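Local structure of uncharacterized protein (Psychrobacter arcticus, 2PN2) at residues 25-28 against 29-33. The protein is not characterised but belongs to the OsmC-like family, whose members are linked to osmotic stress, and probably takes part in such stress and detoxification responses. Residues are numbered along the deposited sequence; the frame is centred on the assembly and turned at random.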
loop_
_atom_site.group_PDB
_atom_site.type_symbol
_atom_site.label_atom_id
_atom_site.label_comp_id
_atom_site.label_asym_id
_atom_site.label_seq_id
_atom_site.Cartn_x
_atom_site.Cartn_y
_atom_site.Cartn_z
ATOM N N VAL A 25 7.802 5.277 -9.472
ATOM C CA VAL A 25 7.158 6.391 -8.804
ATOM C C VAL A 25 7.868 7.664 -9.176
ATOM O O VAL A 25 9.087 7.691 -9.201
ATOM C CB VAL A 25 7.178 6.229 -7.282
ATOM C CG1 VAL A 25 6.387 7.367 -6.628
ATOM C CG2 VAL A 25 6.588 4.840 -6.900
ATOM N N THR A 26 7.102 8.723 -9.421
ATOM C CA THR A 26 7.668 10.012 -9.748
ATOM C C THR A 26 7.199 11.029 -8.733
ATOM O O THR A 26 5.986 11.135 -8.505
ATOM C CB THR A 26 7.233 10.425 -11.172
ATOM O OG1 THR A 26 7.647 9.414 -12.098
ATOM C CG2 THR A 26 7.855 11.723 -11.567
ATOM N N TYR A 27 8.141 11.773 -8.133
ATOM C CA TYR A 27 7.815 12.879 -7.218
ATOM C C TYR A 27 7.430 14.089 -8.076
ATOM O O TYR A 27 8.263 14.613 -8.836
ATOM C CB TYR A 27 8.968 13.249 -6.264
ATOM C CG TYR A 27 8.571 14.364 -5.307
ATOM C CD1 TYR A 27 7.607 14.149 -4.317
ATOM C CD2 TYR A 27 9.135 15.630 -5.399
ATOM C CE1 TYR A 27 7.205 15.155 -3.458
ATOM C CE2 TYR A 27 8.748 16.661 -4.532
ATOM C CZ TYR A 27 7.782 16.418 -3.557
ATOM O OH TYR A 27 7.398 17.441 -2.708
ATOM N N GLN A 28 6.185 14.546 -7.939
ATOM C CA GLN A 28 5.668 15.632 -8.790
ATOM C C GLN A 28 5.657 17.028 -8.150
ATOM O O GLN A 28 5.181 17.964 -8.767
ATOM C CB GLN A 28 4.280 15.225 -9.299
ATOM C CG GLN A 28 4.334 13.933 -10.148
ATOM C CD GLN A 28 3.035 13.641 -10.856
ATOM O OE1 GLN A 28 1.954 13.922 -10.334
ATOM N NE2 GLN A 28 3.129 13.062 -12.056
ATOM N N GLY A 29 6.221 17.172 -6.945
ATOM C CA GLY A 29 6.224 18.452 -6.218
ATOM C C GLY A 29 4.957 18.566 -5.389
ATOM O O GLY A 29 4.042 17.750 -5.530
ATOM N N ASP A 30 4.918 19.539 -4.483
ATOM C CA ASP A 30 3.725 19.796 -3.641
ATOM C C ASP A 30 3.316 18.560 -2.797
ATOM O O ASP A 30 2.126 18.361 -2.505
ATOM C CB ASP A 30 2.539 20.310 -4.502
ATOM C CG ASP A 30 2.886 21.549 -5.333
ATOM O OD1 ASP A 30 3.480 22.505 -4.785
ATOM O OD2 ASP A 30 2.522 21.585 -6.535
ATOM N N LEU A 31 4.317 17.748 -2.425
ATOM C CA LEU A 31 4.157 16.504 -1.654
ATOM C C LEU A 31 3.306 15.422 -2.339
ATOM O O LEU A 31 2.726 14.547 -1.675
ATOM C CB LEU A 31 3.665 16.796 -0.229
ATOM C CG LEU A 31 4.508 17.793 0.568
ATOM C CD1 LEU A 31 3.926 17.966 1.965
ATOM C CD2 LEU A 31 5.978 17.346 0.633
ATOM N N ARG A 32 3.298 15.449 -3.673
ATOM C CA ARG A 32 2.541 14.513 -4.494
ATOM C C ARG A 32 3.447 13.526 -5.209
ATOM O O ARG A 32 4.497 13.922 -5.719
ATOM C CB ARG A 32 1.758 15.270 -5.567
ATOM C CG ARG A 32 1.154 14.376 -6.659
ATOM C CD ARG A 32 0.244 15.152 -7.535
ATOM N NE ARG A 32 -1.080 15.288 -6.953
ATOM C CZ ARG A 32 -2.009 16.150 -7.365
ATOM N NH1 ARG A 32 -1.800 17.018 -8.373
ATOM N NH2 ARG A 32 -3.173 16.154 -6.744
ATOM N N THR A 33 3.009 12.268 -5.298
ATOM C CA THR A 33 3.724 11.248 -6.088
ATOM C C THR A 33 2.763 10.605 -7.087
ATOM O O THR A 33 1.563 10.604 -6.873
ATOM C CB THR A 33 4.413 10.159 -5.244
ATOM O OG1 THR A 33 3.477 9.146 -4.842
ATOM C CG2 THR A 33 5.133 10.763 -4.037
#
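Tyr27 lies over the turn of a beta hairpin, its ring on the backbone of Gly29 and its hydroxyl at Leu31; the hairpin joins strands 23-29 and 32-37, and Gly29 to Arg32 form its type I' turn. Backbone bonds set the frame. Gln28 N donates to Arg32 O at 2.9 Å, and Arg32 N closes the turn on Gly29 O at 3.0 Å. One step back, Tyr27 and Thr33 form a non-hydrogen-bonded antiparallel pair, beside which Thr33 CA makes a CH···O contact to Thr26 O.

The tyrosine is long enough to span the bend. With CG anti to the backbone N (chi1 -178°), the ring passes over Gly29, whose N sits 3.5 Å above one face, offset toward the rim. Glycine suits this place, since its backbone conformation would jam a CB against Gln28 O. The phenol oxygen then accepts a hydrogen bond from Leu31 N (3.1 Å, N-H···O 146°), fixing the far side of the turn. Replacing the tyrosine with alanine removes the ring and hydroxyl, which is likely to leave Leu31 N without this acceptor and open a gap over Gly29.

Van der Waals contacts and the second subunit complete the site. Leu31 CD2 lies alongside the phenol oxygen, and its side chain also packs on Arg82 of the second subunit; Thr33 CB meets Val25 CG1 at 3.7 Å. Val25 and Thr26 continue the sheet into that subunit. Thr33 also suits the interface through its polar branch: OG1 hydrogen-bonds Thr46 of its own chain and Ser71 of the second subunit.

Two long polar chains cross beside the hairpin. Arg32 NE forms a salt bridge with Asp47. Across the contact Gln28 OE1 meets the methylenes CG and CD of Arg32, 3.5 Å from CD, with the amide and guanidinium planes 70° apart.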